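Local coordinates for protein putative oxidoreductase (Yersinia pestis, PDB 3KUX) that probably acts as an NAD-dependent oxidoreductase, joining a Rossmann nucleotide-binding domain to a C-terminal alpha/beta domain built on a large mixed sheet; its substrate is not established, at residues Phe151-Asp156 with Thr238-Val243; Tyr214-Leu219 with Val227-Val232. All coordinates share one frame; numbering follows the deposited sequence.

Interaction 1: Phe151-Asp156 with Thr238-Val243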
ATOM      1  N   PHE A 151       4.189   5.614 -18.497  1.00  6.96           N
ATOM      2  CA  PHE A 151       4.548   5.466 -17.093  1.00  6.10           C
ATOM      3  C   PHE A 151       5.039   4.050 -16.804  1.00  6.74           C
ATOM      4  O   PHE A 151       4.312   3.075 -17.004  1.00  6.70           O
ATOM      5  CB  PHE A 151       3.363   5.827 -16.199  1.00  5.40           C
ATOM      6  CG  PHE A 151       3.618   5.629 -14.723  1.00  5.20           C
ATOM      7  CD1 PHE A 151       4.558   6.398 -14.053  1.00  8.60           C
ATOM      8  CD2 PHE A 151       2.892   4.689 -14.001  1.00  3.55           C
ATOM      9  CE1 PHE A 151       4.783   6.218 -12.689  1.00 13.19           C
ATOM     10  CE2 PHE A 151       3.108   4.502 -12.637  1.00  2.19           C
ATOM     11  CZ  PHE A 151       4.052   5.267 -11.979  1.00  6.54           C
ATOM     12  N   GLU A 152       6.278   3.942 -16.340  1.00  6.31           N
ATOM     13  CA  GLU A 152       6.868   2.643 -16.050  1.00  6.99           C
ATOM     14  C   GLU A 152       7.298   2.560 -14.591  1.00  6.27           C
ATOM     15  O   GLU A 152       8.034   3.409 -14.096  1.00  6.22           O
ATOM     16  CB  GLU A 152       8.049   2.369 -16.984  1.00  7.97           C
ATOM     17  CG  GLU A 152       8.653   0.977 -16.840  1.00  9.92           C
ATOM     18  CD  GLU A 152       9.525   0.591 -18.024  1.00 13.45           C
ATOM     19  OE1 GLU A 152      10.221  -0.443 -17.942  1.00 16.32           O
ATOM     20  OE2 GLU A 152       9.509   1.316 -19.042  1.00 17.35           O
ATOM     21  N   SER A 153       6.825   1.523 -13.909  1.00  6.45           N
ATOM     22  CA  SER A 153       7.035   1.377 -12.479  1.00  6.50           C
ATOM     23  C   SER A 153       7.513  -0.041 -12.170  1.00  7.98           C
ATOM     24  O   SER A 153       6.809  -1.009 -12.467  1.00  8.12           O
ATOM     25  CB  SER A 153       5.726   1.681 -11.741  1.00  4.43           C
ATOM     26  OG  SER A 153       5.852   1.492 -10.344  1.00  8.95           O
ATOM     27  N   HIS A 154       8.712  -0.159 -11.589  1.00  8.01           N
ATOM     28  CA  HIS A 154       9.305  -1.466 -11.267  1.00  8.62           C
ATOM     29  C   HIS A 154       9.547  -1.679  -9.770  1.00  8.36           C
ATOM     30  O   HIS A 154       9.810  -0.731  -9.027  1.00  8.51           O
ATOM     31  CB  HIS A 154      10.663  -1.631 -11.948  1.00  8.05           C
ATOM     32  CG  HIS A 154      10.598  -1.815 -13.430  1.00 12.66           C
ATOM     33  ND1 HIS A 154      11.192  -2.883 -14.069  1.00 14.02           N
ATOM     34  CD2 HIS A 154      10.048  -1.052 -14.403  1.00 12.92           C
ATOM     35  CE1 HIS A 154      10.992  -2.779 -15.371  1.00 11.75           C
ATOM     36  NE2 HIS A 154      10.304  -1.675 -15.600  1.00  8.08           N
ATOM     37  N   PHE A 155       9.480  -2.940  -9.350  1.00  7.25           N
ATOM     38  CA  PHE A 155      10.074  -3.375  -8.090  1.00  7.18           C
ATOM     39  C   PHE A 155      10.954  -4.590  -8.346  1.00  7.21           C
ATOM     40  O   PHE A 155      10.620  -5.708  -7.947  1.00  8.65           O
ATOM     41  CB  PHE A 155       9.013  -3.711  -7.047  1.00  7.36           C
ATOM     42  CG  PHE A 155       8.688  -2.573  -6.138  1.00 10.50           C
ATOM     43  CD1 PHE A 155       9.686  -1.714  -5.708  1.00 15.55           C
ATOM     44  CD2 PHE A 155       7.391  -2.361  -5.704  1.00 15.44           C
ATOM     45  CE1 PHE A 155       9.395  -0.652  -4.866  1.00 18.99           C
ATOM     46  CE2 PHE A 155       7.088  -1.303  -4.864  1.00 19.25           C
ATOM     47  CZ  PHE A 155       8.094  -0.447  -4.443  1.00 21.37           C
ATOM     48  N   ASP A 156      12.075  -4.366  -9.022  1.00  5.60           N
ATOM     49  CA  ASP A 156      12.971  -5.450  -9.402  1.00  4.06           C
ATOM     50  C   ASP A 156      13.946  -5.739  -8.276  1.00  3.58           C
ATOM     51  O   ASP A 156      14.536  -4.824  -7.714  1.00  3.52           O
ATOM     52  CB  ASP A 156      13.721  -5.091 -10.684  1.00  2.00           C
ATOM     53  CG  ASP A 156      12.785  -4.801 -11.832  1.00  5.16           C
ATOM     54  OD1 ASP A 156      11.627  -5.270 -11.781  1.00 13.25           O
ATOM     55  OD2 ASP A 156      13.195  -4.104 -12.781  1.00  3.02           O
ATOM     56  N   THR A 238      17.536  -1.433 -11.322  1.00  8.89           N
ATOM     57  CA  THR A 238      16.834  -0.763 -12.413  1.00  8.56           C
ATOM     58  C   THR A 238      15.956   0.353 -11.878  1.00  8.00           C
ATOM     59  O   THR A 238      15.690   0.415 -10.680  1.00  9.67           O
ATOM     60  CB  THR A 238      15.930  -1.720 -13.176  1.00  7.94           C
ATOM     61  OG1 THR A 238      14.949  -2.252 -12.278  1.00 10.39           O
ATOM     62  CG2 THR A 238      16.739  -2.849 -13.775  1.00  7.34           C
ATOM     63  N   ALA A 239      15.493   1.222 -12.775  1.00  7.90           N
ATOM     64  CA  ALA A 239      14.731   2.414 -12.387  1.00  6.31           C
ATOM     65  C   ALA A 239      13.471   2.050 -11.629  1.00  5.82           C
ATOM     66  O   ALA A 239      12.832   1.048 -11.937  1.00  7.40           O
ATOM     67  CB  ALA A 239      14.378   3.239 -13.606  1.00  5.59           C
ATOM     68  N   ARG A 240      13.117   2.863 -10.639  1.00  4.92           N
ATOM     69  CA  ARG A 240      11.851   2.703  -9.937  1.00  4.56           C
ATOM     70  C   ARG A 240      10.741   3.232 -10.841  1.00  4.97           C
ATOM     71  O   ARG A 240       9.784   2.515 -11.150  1.00  6.66           O
ATOM     72  CB  ARG A 240      11.876   3.447  -8.597  1.00  4.90           C
ATOM     73  CG  ARG A 240      10.520   3.577  -7.898  1.00  5.56           C
ATOM     74  CD  ARG A 240      10.072   2.274  -7.229  1.00  2.60           C
ATOM     75  NE  ARG A 240       8.679   2.362  -6.791  1.00  2.00           N
ATOM     76  CZ  ARG A 240       7.635   1.947  -7.506  1.00  2.00           C
ATOM     77  NH1 ARG A 240       7.810   1.392  -8.696  1.00  2.00           N
ATOM     78  NH2 ARG A 240       6.408   2.088  -7.029  1.00  6.73           N
ATOM     79  N   TYR A 241      10.892   4.481 -11.278  1.00  2.55           N
ATOM     80  CA  TYR A 241       9.960   5.100 -12.210  1.00  2.00           C
ATOM     81  C   TYR A 241      10.668   5.579 -13.471  1.00  3.02           C
ATOM     82  O   TYR A 241      11.783   6.105 -13.413  1.00  3.19           O
ATOM     83  CB  TYR A 241       9.289   6.326 -11.591  1.00  3.05           C
ATOM     84  CG  TYR A 241       8.342   6.076 -10.441  1.00  4.80           C
ATOM     85  CD1 TYR A 241       7.494   4.976 -10.428  1.00  5.47           C
ATOM     86  CD2 TYR A 241       8.262   6.977  -9.386  1.00  5.32           C
ATOM     87  CE1 TYR A 241       6.620   4.763  -9.377  1.00  6.79           C
ATOM     88  CE2 TYR A 241       7.389   6.779  -8.335  1.00  6.25           C
ATOM     89  CZ  TYR A 241       6.572   5.672  -8.335  1.00  7.05           C
ATOM     90  OH  TYR A 241       5.709   5.477  -7.287  1.00  2.00           O
ATOM     91  N   ILE A 242       9.994   5.421 -14.603  1.00  3.66           N
ATOM     92  CA  ILE A 242      10.391   6.042 -15.859  1.00  2.68           C
ATOM     93  C   ILE A 242       9.146   6.697 -16.441  1.00  4.50           C
ATOM     94  O   ILE A 242       8.161   6.016 -16.729  1.00  8.01           O
ATOM     95  CB  ILE A 242      10.928   5.004 -16.856  1.00  2.76           C
ATOM     96  CG1 ILE A 242      12.264   4.440 -16.367  1.00  2.00           C
ATOM     97  CG2 ILE A 242      11.076   5.618 -18.243  1.00  2.00           C
ATOM     98  CD1 ILE A 242      12.725   3.228 -17.128  1.00  2.00           C
ATOM     99  N   VAL A 243       9.172   8.014 -16.600  1.00  4.02           N
ATOM    100  CA  VAL A 243       7.983   8.738 -17.033  1.00  3.98           C
ATOM    101  C   VAL A 243       8.294   9.638 -18.220  1.00  5.25           C
ATOM    102  O   VAL A 243       9.155  10.509 -18.133  1.00  7.46           O
ATOM    103  CB  VAL A 243       7.417   9.596 -15.886  1.00  2.98           C
ATOM    104  CG1 VAL A 243       6.065  10.160 -16.260  1.00  2.98           C
ATOM    105  CG2 VAL A 243       7.317   8.778 -14.612  1.00  2.16           C
TER
HETATM  106  O   HOH W   1      13.390  -1.833  -9.981  1.00 19.38           O
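E152 and I242 form the hydrogen-bonded pair between two strands running antiparallel at 173°, with E152 N 2.8 Å from I242 O and I242 N 2.9 Å from E152 O; the non-hydrogen-bonded pairs F151-V243 and S153-Y241 flank it. One step on, H154 N still reaches R240 O at 2.9 Å, although the regular pairing has stopped there. R240 bends about CB-CG (chi2 76°) and swings its guanidinium back beneath the partner strand. NH1 donates to S153 OG over 2.6 Å, the acceptor lying somewhat out of the guanidinium plane, and makes a weak second bond to H154 O. The F155 ring covers one face of the guanidinium as a cation-pi stack, planes 29° apart and CZ 4.2 Å from the ring centroid, while Y241 CE1 lies against the rim of the opposite face. R240 and Y241 together make a classic beta bulge against strand 248-252, in the mixed sheet of the C-terminal alpha/beta domain. On the sheet face of F151, S153 and Y241 the two rings meet obliquely, and V243 CG2 comes in at the edge of F151; helices 131-142 and 176-192 pack on F151 and Y241. Across the sheet, H154 lies between two carboxylates. NE2 donates to the anti lone pair of E152 OE1 at 2.6 Å and ND1 to D156 OD2 at 2.7 Å, an arrangement that would tend to favour a protonated imidazole. D156 OD2 also accepts from T238 OG1 at 2.6 Å, both donors approaching from the same face of the carboxylate, and a water links D156 N to T238 OG1.

Interaction 2: Tyr214-Leu219 with Val227-Val232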
ATOM      1  N   TYR A 214       7.668 -13.355 -11.090  1.00  9.06           N
ATOM      2  CA  TYR A 214       7.855 -12.391 -12.168  1.00  7.58           C
ATOM      3  C   TYR A 214       6.498 -11.931 -12.678  1.00  7.84           C
ATOM      4  O   TYR A 214       5.580 -12.740 -12.826  1.00  8.27           O
ATOM      5  CB  TYR A 214       8.640 -13.035 -13.314  1.00  7.68           C
ATOM      6  CG  TYR A 214       8.664 -12.236 -14.613  1.00  7.34           C
ATOM      7  CD1 TYR A 214       9.722 -11.386 -14.913  1.00  4.40           C
ATOM      8  CD2 TYR A 214       7.638 -12.350 -15.542  1.00  2.14           C
ATOM      9  CE1 TYR A 214       9.750 -10.666 -16.095  1.00  2.57           C
ATOM     10  CE2 TYR A 214       7.657 -11.636 -16.725  1.00  2.00           C
ATOM     11  CZ  TYR A 214       8.713 -10.795 -16.998  1.00  5.58           C
ATOM     12  OH  TYR A 214       8.733 -10.078 -18.182  1.00  3.95           O
ATOM     13  N   PHE A 215       6.360 -10.636 -12.944  1.00  7.33           N
ATOM     14  CA  PHE A 215       5.155 -10.143 -13.609  1.00  6.70           C
ATOM     15  C   PHE A 215       5.400  -8.861 -14.382  1.00  6.76           C
ATOM     16  O   PHE A 215       6.146  -7.988 -13.939  1.00  7.86           O
ATOM     17  CB  PHE A 215       3.980  -9.986 -12.631  1.00  7.00           C
ATOM     18  CG  PHE A 215       4.025  -8.739 -11.797  1.00  3.99           C
ATOM     19  CD1 PHE A 215       3.810  -7.497 -12.367  1.00 10.33           C
ATOM     20  CD2 PHE A 215       4.243  -8.812 -10.430  1.00 11.30           C
ATOM     21  CE1 PHE A 215       3.838  -6.342 -11.591  1.00  9.21           C
ATOM     22  CE2 PHE A 215       4.273  -7.662  -9.648  1.00  8.86           C
ATOM     23  CZ  PHE A 215       4.068  -6.427 -10.231  1.00  5.35           C
ATOM     24  N   HIS A 216       4.762  -8.765 -15.543  1.00  6.74           N
ATOM     25  CA  HIS A 216       4.906  -7.617 -16.427  1.00  7.07           C
ATOM     26  C   HIS A 216       3.517  -7.209 -16.903  1.00  6.91           C
ATOM     27  O   HIS A 216       2.905  -7.901 -17.716  1.00  8.71           O
ATOM     28  CB  HIS A 216       5.801  -8.000 -17.607  1.00  7.22           C
ATOM     29  CG  HIS A 216       6.204  -6.848 -18.470  1.00  6.30           C
ATOM     30  ND1 HIS A 216       5.658  -6.623 -19.714  1.00  8.38           N
ATOM     31  CD2 HIS A 216       7.120  -5.867 -18.279  1.00  8.65           C
ATOM     32  CE1 HIS A 216       6.210  -5.548 -20.249  1.00  9.31           C
ATOM     33  NE2 HIS A 216       7.099  -5.069 -19.397  1.00  8.47           N
ATOM     34  N   ALA A 217       3.005  -6.099 -16.375  1.00  6.55           N
ATOM     35  CA  ALA A 217       1.637  -5.669 -16.679  1.00  3.37           C
ATOM     36  C   ALA A 217       1.613  -4.425 -17.536  1.00  3.56           C
ATOM     37  O   ALA A 217       2.358  -3.480 -17.291  1.00  3.98           O
ATOM     38  CB  ALA A 217       0.862  -5.422 -15.401  1.00  3.63           C
ATOM     39  N   VAL A 218       0.743  -4.425 -18.538  1.00  4.07           N
ATOM     40  CA  VAL A 218       0.544  -3.258 -19.381  1.00  4.70           C
ATOM     41  C   VAL A 218      -0.894  -2.766 -19.262  1.00  6.47           C
ATOM     42  O   VAL A 218      -1.835  -3.494 -19.584  1.00  9.04           O
ATOM     43  CB  VAL A 218       0.837  -3.580 -20.855  1.00  5.70           C
ATOM     44  CG1 VAL A 218       0.513  -2.384 -21.736  1.00  5.61           C
ATOM     45  CG2 VAL A 218       2.284  -4.010 -21.030  1.00  2.00           C
ATOM     46  N   LEU A 219      -1.057  -1.534 -18.785  1.00  7.71           N
ATOM     47  CA  LEU A 219      -2.370  -0.891 -18.712  1.00  6.02           C
ATOM     48  C   LEU A 219      -2.483   0.118 -19.838  1.00  7.70           C
ATOM     49  O   LEU A 219      -1.628   0.992 -19.985  1.00  8.38           O
ATOM     50  CB  LEU A 219      -2.564  -0.193 -17.368  1.00  3.94           C
ATOM     51  CG  LEU A 219      -2.695  -1.081 -16.129  1.00  5.24           C
ATOM     52  CD1 LEU A 219      -1.429  -1.908 -15.916  1.00  6.48           C
ATOM     53  CD2 LEU A 219      -3.002  -0.248 -14.896  1.00  2.00           C
ATOM     54  N   VAL A 227       3.330   0.724 -17.649  1.00  5.30           N
ATOM     55  CA  VAL A 227       3.949  -0.585 -17.492  1.00  3.66           C
ATOM     56  C   VAL A 227       4.358  -0.841 -16.048  1.00  5.66           C
ATOM     57  O   VAL A 227       5.189  -0.121 -15.491  1.00  8.87           O
ATOM     58  CB  VAL A 227       5.168  -0.764 -18.419  1.00  3.35           C
ATOM     59  CG1 VAL A 227       5.891  -2.079 -18.112  1.00  2.47           C
ATOM     60  CG2 VAL A 227       4.731  -0.732 -19.869  1.00  2.00           C
ATOM     61  N   LEU A 228       3.767  -1.868 -15.444  1.00  4.32           N
ATOM     62  CA  LEU A 228       4.106  -2.252 -14.080  1.00  3.56           C
ATOM     63  C   LEU A 228       4.880  -3.557 -14.138  1.00  2.72           C
ATOM     64  O   LEU A 228       4.460  -4.491 -14.814  1.00  4.88           O
ATOM     65  CB  LEU A 228       2.843  -2.431 -13.235  1.00  2.30           C
ATOM     66  CG  LEU A 228       1.737  -1.386 -13.384  1.00  4.95           C
ATOM     67  CD1 LEU A 228       0.568  -1.709 -12.454  1.00  6.14           C
ATOM     68  CD2 LEU A 228       2.262   0.020 -13.131  1.00  6.30           C
ATOM     69  N   HIS A 229       5.997  -3.633 -13.425  1.00  2.00           N
ATOM     70  CA  HIS A 229       6.902  -4.759 -13.584  1.00  3.34           C
ATOM     71  C   HIS A 229       7.608  -5.133 -12.281  1.00  4.51           C
ATOM     72  O   HIS A 229       8.028  -4.267 -11.517  1.00  5.81           O
ATOM     73  CB  HIS A 229       7.940  -4.427 -14.669  1.00  3.26           C
ATOM     74  CG  HIS A 229       8.853  -5.566 -15.006  1.00  4.81           C
ATOM     75  ND1 HIS A 229       8.922  -6.114 -16.267  1.00 11.37           N
ATOM     76  CD2 HIS A 229       9.731  -6.261 -14.244  1.00  2.71           C
ATOM     77  CE1 HIS A 229       9.804  -7.100 -16.270  1.00  8.74           C
ATOM     78  NE2 HIS A 229      10.308  -7.210 -15.055  1.00  5.95           N
ATOM     79  N   SER A 230       7.751  -6.430 -12.031  1.00  5.43           N
ATOM     80  CA  SER A 230       8.556  -6.882 -10.901  1.00  5.94           C
ATOM     81  C   SER A 230       9.262  -8.205 -11.198  1.00  7.44           C
ATOM     82  O   SER A 230       8.859  -8.947 -12.100  1.00  7.28           O
ATOM     83  CB  SER A 230       7.707  -6.996  -9.638  1.00  4.06           C
ATOM     84  OG  SER A 230       8.533  -7.063  -8.494  1.00  2.00           O
ATOM     85  N   THR A 231      10.314  -8.492 -10.435  1.00  7.35           N
ATOM     86  CA  THR A 231      11.103  -9.704 -10.636  1.00  7.11           C
ATOM     87  C   THR A 231      12.028  -9.953  -9.443  1.00  7.10           C
ATOM     88  O   THR A 231      12.385  -9.018  -8.730  1.00  8.03           O
ATOM     89  CB  THR A 231      11.952  -9.598 -11.915  1.00  7.18           C
ATOM     90  OG1 THR A 231      12.660 -10.824 -12.131  1.00 12.76           O
ATOM     91  CG2 THR A 231      12.954  -8.460 -11.794  1.00  5.57           C
ATOM     92  N   VAL A 232      12.415 -11.211  -9.233  1.00  7.14           N
ATOM     93  CA  VAL A 232      13.353 -11.570  -8.165  1.00  5.58           C
ATOM     94  C   VAL A 232      14.733 -11.915  -8.713  1.00  8.17           C
ATOM     95  O   VAL A 232      15.630 -12.292  -7.961  1.00 10.85           O
ATOM     96  CB  VAL A 232      12.854 -12.764  -7.322  1.00  4.83           C
ATOM     97  CG1 VAL A 232      11.564 -12.411  -6.602  1.00  2.14           C
ATOM     98  CG2 VAL A 232      12.677 -14.010  -8.195  1.00  3.33           C
TER
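Y214 and H229 both place CG trans to the backbone N, which carries their rings along the same face of the sheet until Y214 CE1 comes 3.6 Å from H229 CE1. The planes are almost perpendicular, at 88°, but the approach is oblique. H216, with the same first torsion, brings its ring rim to rim with H229 and completes a three-ring aromatic cluster; the exact spacing of the two histidines is doubtful. H216 NE2 extends to V227 CG1, 3.5 Å away. On the reverse face F215 takes the rarer setting, CG held between N and the carbonyl carbon (chi1 80°), and its ring lies across the partner strand. S230 CB sits over the face of that ring in a CH-pi contact, 4.0 Å from the centroid, while L228 O lies at its edge. Farther along this face A217 CB meets L228 CB at 4.2 Å, and L219 CD1 touches L228 CD1 at 4.0 Å, the two leucines crossing at about a right angle. The backbones run antiparallel at 177°, as expected of a beta hairpin. Two hydrogen-bonded pairs, F215-S230 and A217-L228, hold it together; A217 N to L228 O, 2.7 Å long, is the straightest of the four bonds. F215 O does double duty: it accepts from S230 N at 2.9 Å and lies over one face of the H229 ring. The S230 hydroxyl turns elsewhere, bonding F155 O on strand 148-156. That strand lies beside 224-231, with H154 stacked on H229, whereas 197-203 flanks the other hairpin arm; helix 176-192 packs on the F215, L228 and S230 face, where W177 meets F215 edge-to-face.

Overall arrangement
Interactions 1 and 2 lie side by side in one mixed sheet, their centres about 10 Å apart. Strand 148-156 pairs with 241-245 on one flank and, in parallel, with 224-231 on the other, joining the contacts through a backbone bond from V227 N to F151 O. Both set buried residues against helix 176-192; the opposite face carries most of the partly exposed ones, though V227 and T231 are buried there as well. Interaction 2, the local hairpin, is the more buried, held by regular backbone bonds, apolar packing and ring contacts. Interaction 1 joins strands distant in sequence; as its pairing frays towards exposed T238, charged and polar side chains and a water take over.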